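Local coordinates for protein dihydroxyacetone kinase (Citrobacter freundii, PDB 1UN8) that phosphorylates dihydroxyacetone with ATP, using a divalent metal ion, magnesium or calcium, in the oxidative route of glycerol fermentation, at residues H159-Y164 / E312-A317; R253-I258 / I308-S313. All coordinates share one frame; numbering follows the deposited sequence.

In the fold
Both contacts lie in the DhaK part of the chain, their centres about 10 Å apart, and both use the stretch that runs from strand 301-309 through a turn into helix 314-319. Contact 2 comes first along that stretch: the end of strand 301-309 pairs antiparallel with the start of strand 254-260 in a six-stranded mixed sheet. Contact 1 follows, where helix 314-319 lies against helix 155-167. E312 and S313 belong to both, and I314 and E315 pack back on I308, V309 and L310. Helix 155-167 packs between this sheet and the other six-stranded one, touching strand 52-59, and contact 1 adds helix 314-319 to that packing, away from the dihydroxyacetone and ATP sites.

Contact 1. Residues H159-Y164 / E312-A317; sequences HKIAGY and ESIEKA
K160 and A317 make the polar bond of this contact: the lysine NZ donates to the backbone O of A317 at 2.7 Å, approaching nearly along the C=O axis (162° at the oxygen). With K160 CG anti to the backbone N (chi1 -162°), CG lies 3.7 Å from A317 O; the bends at chi2 and chi4 then bring NZ to the same oxygen. Beside this bond, the methyl of A317 lies against the side chain of Y164, with A317 CB 3.7 Å from Y164 CG. The A317 CA stands 4.2 Å from the centroid of that ring, an off-centre CH-pi contact 30° off the ring normal. At the outer end of the ring, Y164 OH comes to 3.2 Å from K316 CD, the aliphatic part of the lysine crossing the phenol obliquely. On the inner side, I161 and I314 cross at about a right angle and meet through their CD1 methyls, while I161 CG1 lies 3.7 Å from I314 CD1. This is helix-against-helix packing within the DhaK part of the kinase: one face of helix 155-167, carrying K160, I161 and Y164, receives the short helix 314-319. The CA atoms of I161 and A317 are 5.4 Å apart, a close approach consistent with the small side chain of A317. Just past the segment, T320 O takes a second hydrogen bond from K160 NZ, and K160 makes a cation-pi contact with W327, so several partners hold the ammonium in a buried place. The A317 O has a second donor in T320 OG1. Helix 172-184 covers the isoleucines, A182 touching both I161 and I314, and on the far side of helix 155-167 A162 rests on V53 of strand 52-59.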
loop_
_atom_site.group_PDB
_atom_site.type_symbol
_atom_site.label_atom_id
_atom_site.label_comp_id
_atom_site.label_asym_id
_atom_site.label_seq_id
_atom_site.Cartn_x
_atom_site.Cartn_y
_atom_site.Cartn_z
ATOM N N HIS A 159 15.097 -0.819 -15.710
ATOM C CA HIS A 159 14.128 -0.671 -16.794
ATOM C C HIS A 159 14.166 0.781 -17.276
ATOM O O HIS A 159 14.168 1.053 -18.468
ATOM C CB HIS A 159 12.698 -0.980 -16.321
ATOM C CG HIS A 159 12.427 -2.431 -16.066
ATOM N ND1 HIS A 159 13.289 -3.432 -16.459
ATOM C CD2 HIS A 159 11.350 -3.051 -15.525
ATOM C CE1 HIS A 159 12.753 -4.608 -16.174
ATOM N NE2 HIS A 159 11.576 -4.403 -15.610
ATOM N N LYS A 160 14.202 1.702 -16.321
ATOM C CA LYS A 160 14.204 3.131 -16.606
ATOM C C LYS A 160 15.326 3.551 -17.546
ATOM O O LYS A 160 15.104 4.270 -18.520
ATOM C CB LYS A 160 14.320 3.919 -15.298
ATOM C CG LYS A 160 13.911 5.383 -15.409
ATOM C CD LYS A 160 12.475 5.504 -15.926
ATOM C CE LYS A 160 12.022 6.956 -15.978
ATOM N NZ LYS A 160 12.825 7.774 -16.931
ATOM N N ILE A 161 16.541 3.118 -17.234
ATOM C CA ILE A 161 17.698 3.450 -18.051
ATOM C C ILE A 161 17.623 2.765 -19.413
ATOM O O ILE A 161 17.853 3.398 -20.449
ATOM C CB ILE A 161 18.997 3.058 -17.311
ATOM C CG1 ILE A 161 19.383 4.184 -16.348
ATOM C CG2 ILE A 161 20.095 2.732 -18.303
ATOM C CD1 ILE A 161 20.248 5.248 -16.989
ATOM N N ALA A 162 17.301 1.478 -19.416
ATOM C CA ALA A 162 17.189 0.752 -20.664
ATOM C C ALA A 162 16.150 1.431 -21.557
ATOM O O ALA A 162 16.368 1.629 -22.755
ATOM C CB ALA A 162 16.781 -0.686 -20.389
ATOM N N GLY A 163 15.018 1.788 -20.957
ATOM C CA GLY A 163 13.949 2.422 -21.701
ATOM C C GLY A 163 14.353 3.736 -22.336
ATOM O O GLY A 163 13.980 4.027 -23.473
ATOM N N TYR A 164 15.111 4.535 -21.598
ATOM C CA TYR A 164 15.567 5.825 -22.090
ATOM C C TYR A 164 16.240 5.665 -23.451
ATOM O O TYR A 164 15.823 6.272 -24.436
ATOM C CB TYR A 164 16.563 6.438 -21.111
ATOM C CG TYR A 164 17.119 7.761 -21.572
ATOM C CD1 TYR A 164 16.415 8.945 -21.353
ATOM C CD2 TYR A 164 18.329 7.829 -22.264
ATOM C CE1 TYR A 164 16.904 10.171 -21.817
ATOM C CE2 TYR A 164 18.826 9.048 -22.736
ATOM C CZ TYR A 164 18.110 10.215 -22.509
ATOM O OH TYR A 164 18.585 11.424 -22.983
ATOM N N GLU A 312 27.463 9.605 -15.100
ATOM C CA GLU A 312 27.161 9.627 -16.521
ATOM C C GLU A 312 25.697 9.900 -16.849
ATOM O O GLU A 312 25.065 10.808 -16.302
ATOM C CB GLU A 312 27.573 8.288 -17.152
ATOM C CG GLU A 312 28.988 7.803 -16.793
ATOM C CD GLU A 312 30.098 8.675 -17.377
ATOM O OE1 GLU A 312 30.135 8.854 -18.620
ATOM O OE2 GLU A 312 30.940 9.178 -16.595
ATOM N N SER A 313 25.170 9.079 -17.747
ATOM C CA SER A 313 23.805 9.192 -18.224
ATOM C C SER A 313 22.712 8.749 -17.252
ATOM O O SER A 313 21.533 9.004 -17.493
ATOM C CB SER A 313 23.671 8.396 -19.524
ATOM O OG SER A 313 24.559 8.881 -20.513
ATOM N N ILE A 314 23.086 8.086 -16.164
ATOM C CA ILE A 314 22.096 7.598 -15.211
ATOM C C ILE A 314 21.063 8.657 -14.819
ATOM O O ILE A 314 19.874 8.492 -15.085
ATOM C CB ILE A 314 22.773 7.032 -13.910
ATOM C CG1 ILE A 314 23.515 5.728 -14.222
ATOM C CG2 ILE A 314 21.727 6.780 -12.832
ATOM C CD1 ILE A 314 22.624 4.619 -14.714
ATOM N N GLU A 315 21.517 9.742 -14.197
ATOM C CA GLU A 315 20.602 10.787 -13.747
ATOM C C GLU A 315 19.714 11.355 -14.849
ATOM O O GLU A 315 18.525 11.579 -14.640
ATOM C CB GLU A 315 21.382 11.919 -13.081
ATOM C CG GLU A 315 20.487 12.905 -12.362
ATOM C CD GLU A 315 21.251 14.078 -11.797
ATOM O OE1 GLU A 315 20.706 14.808 -10.941
ATOM O OE2 GLU A 315 22.400 14.279 -12.222
ATOM N N LYS A 316 20.297 11.598 -16.015
ATOM C CA LYS A 316 19.545 12.134 -17.143
ATOM C C LYS A 316 18.391 11.193 -17.453
ATOM O O LYS A 316 17.248 11.620 -17.601
ATOM C CB LYS A 316 20.457 12.265 -18.369
ATOM C CG LYS A 316 19.768 12.783 -19.624
ATOM C CD LYS A 316 20.677 12.670 -20.851
ATOM C CE LYS A 316 21.947 13.510 -20.702
ATOM N NZ LYS A 316 22.801 13.520 -21.930
ATOM N N ALA A 317 18.704 9.903 -17.527
ATOM C CA ALA A 317 17.719 8.873 -17.832
ATOM C C ALA A 317 16.652 8.667 -16.751
ATOM O O ALA A 317 15.504 8.336 -17.058
ATOM C CB ALA A 317 18.429 7.558 -18.120
#

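Contact 2. Residues R253-I258 / I308-S313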
loop_
_atom_site.group_PDB
_atom_site.type_symbol
_atom_site.label_atom_id
_atom_site.label_comp_id
_atom_site.label_asym_id
_atom_site.label_seq_id
_atom_site.Cartn_x
_atom_site.Cartn_y
_atom_site.Cartn_z
ATOM N N ARG A 253 26.991 11.460 -6.036
ATOM C CA ARG A 253 25.598 11.754 -5.755
ATOM C C ARG A 253 24.764 10.480 -5.892
ATOM O O ARG A 253 25.162 9.528 -6.577
ATOM C CB ARG A 253 25.080 12.847 -6.697
ATOM C CG ARG A 253 25.895 14.143 -6.650
ATOM C CD ARG A 253 26.191 14.572 -5.224
ATOM N NE ARG A 253 24.993 14.998 -4.504
ATOM C CZ ARG A 253 24.987 15.344 -3.218
ATOM N NH1 ARG A 253 26.117 15.312 -2.523
ATOM N NH2 ARG A 253 23.858 15.725 -2.627
ATOM N N LEU A 254 23.602 10.482 -5.241
ATOM C CA LEU A 254 22.722 9.322 -5.227
ATOM C C LEU A 254 21.234 9.610 -5.340
ATOM O O LEU A 254 20.720 10.624 -4.885
ATOM C CB LEU A 254 22.896 8.529 -3.913
ATOM C CG LEU A 254 24.295 8.059 -3.501
ATOM C CD1 LEU A 254 24.346 7.764 -2.017
ATOM C CD2 LEU A 254 24.697 6.828 -4.292
ATOM N N ALA A 255 20.564 8.673 -5.964
ATOM C CA ALA A 255 19.117 8.700 -6.076
ATOM C C ALA A 255 18.698 7.518 -5.183
ATOM O O ALA A 255 19.266 6.435 -5.320
ATOM C CB ALA A 255 18.634 8.495 -7.509
ATOM N N VAL A 256 17.733 7.684 -4.291
ATOM C CA VAL A 256 17.314 6.588 -3.425
ATOM C C VAL A 256 15.832 6.289 -3.570
ATOM O O VAL A 256 14.987 7.193 -3.506
ATOM C CB VAL A 256 17.625 6.902 -1.935
ATOM C CG1 VAL A 256 16.978 5.879 -1.017
ATOM C CG2 VAL A 256 19.133 6.939 -1.721
ATOM N N MET A 257 15.526 5.012 -3.769
ATOM C CA MET A 257 14.147 4.589 -3.911
ATOM C C MET A 257 13.644 3.872 -2.654
ATOM O O MET A 257 14.200 2.850 -2.240
ATOM C CB MET A 257 14.004 3.676 -5.127
ATOM C CG MET A 257 12.678 2.947 -5.193
ATOM S SD MET A 257 12.444 2.058 -6.749
ATOM C CE MET A 257 13.901 1.009 -6.768
ATOM N N ILE A 258 12.603 4.429 -2.042
ATOM C CA ILE A 258 11.981 3.849 -0.849
ATOM C C ILE A 258 10.752 3.074 -1.332
ATOM O O ILE A 258 9.724 3.660 -1.674
ATOM C CB ILE A 258 11.534 4.943 0.142
ATOM C CG1 ILE A 258 12.711 5.868 0.449
ATOM C CG2 ILE A 258 11.024 4.319 1.426
ATOM C CD1 ILE A 258 12.413 7.337 0.253
ATOM N N ILE A 308 21.139 4.193 -6.210
ATOM C CA ILE A 308 21.744 4.127 -7.539
ATOM C C ILE A 308 22.707 5.309 -7.671
ATOM O O ILE A 308 22.343 6.449 -7.366
ATOM C CB ILE A 308 20.693 4.210 -8.660
ATOM C CG1 ILE A 308 21.407 4.264 -10.003
ATOM C CG2 ILE A 308 19.797 5.437 -8.479
ATOM C CD1 ILE A 308 20.955 3.195 -10.973
ATOM N N VAL A 309 23.934 5.030 -8.107
ATOM C CA VAL A 309 24.951 6.064 -8.263
ATOM C C VAL A 309 24.654 6.918 -9.481
ATOM O O VAL A 309 24.444 6.402 -10.575
ATOM C CB VAL A 309 26.356 5.445 -8.423
ATOM C CG1 VAL A 309 27.396 6.546 -8.575
ATOM C CG2 VAL A 309 26.678 4.573 -7.220
ATOM N N LEU A 310 24.635 8.229 -9.292
ATOM C CA LEU A 310 24.351 9.134 -10.391
ATOM C C LEU A 310 25.609 9.523 -11.168
ATOM O O LEU A 310 26.137 10.623 -11.019
ATOM C CB LEU A 310 23.652 10.382 -9.858
ATOM C CG LEU A 310 22.343 10.122 -9.111
ATOM C CD1 LEU A 310 21.791 11.431 -8.566
ATOM C CD2 LEU A 310 21.348 9.462 -10.049
ATOM N N GLU A 311 26.097 8.602 -11.986
ATOM C CA GLU A 311 27.270 8.851 -12.807
ATOM C C GLU A 311 26.817 8.804 -14.263
ATOM O O GLU A 311 25.894 8.066 -14.616
ATOM C CB GLU A 311 28.352 7.776 -12.584
ATOM C CG GLU A 311 29.047 7.765 -11.211
ATOM C CD GLU A 311 29.906 8.998 -10.939
ATOM O OE1 GLU A 311 30.641 9.422 -11.856
ATOM O OE2 GLU A 311 29.862 9.537 -9.807
ATOM N N GLU A 312 27.463 9.605 -15.100
ATOM C CA GLU A 312 27.161 9.627 -16.521
ATOM C C GLU A 312 25.697 9.900 -16.849
ATOM O O GLU A 312 25.065 10.808 -16.302
ATOM C CB GLU A 312 27.573 8.288 -17.152
ATOM C CG GLU A 312 28.988 7.803 -16.793
ATOM C CD GLU A 312 30.098 8.675 -17.377
ATOM O OE1 GLU A 312 30.135 8.854 -18.620
ATOM O OE2 GLU A 312 30.940 9.178 -16.595
ATOM N N SER A 313 25.170 9.079 -17.747
ATOM C CA SER A 313 23.805 9.192 -18.224
ATOM C C SER A 313 22.712 8.749 -17.252
ATOM O O SER A 313 21.533 9.004 -17.493
ATOM C CB SER A 313 23.671 8.396 -19.524
ATOM O OG SER A 313 24.559 8.881 -20.513
#
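L310 has its CG anti to the carbonyl carbon (chi1 -58°), which swings the isobutyl group over the neighbouring strand 254-260: CD1 lies 3.7 Å from L254 C, and CD2 3.8 Å from A255 CB. I308 places CG1 anti to its backbone N (chi1 175°), leaving CG2 between N and the carbonyl carbon, where it meets A255 CB at 3.4 Å. On the other face of the sheet, L254 CD2 and V309 CG2 touch more loosely, at 4.2 Å. The backbones form two antiparallel pairs: A255 and I308 are the hydrogen-bonded pair, each N donating to the other's O, and L254 with V309 is non-hydrogen-bonded. The ladder gains one more bond where L310 N donates to R253 O at 3.1 Å; the N-H points almost straight at the oxygen (175°), yet comes from above the carbonyl plane. L310 is also the centre of an inverse gamma turn, with a weak bond from E311 N to V309 O. R253 turns its guanidinium away to a salt bridge with D286. Strand 285-292 flanks 254-260 on its other edge, and helix 314-319 covers A255 and I308 through L318.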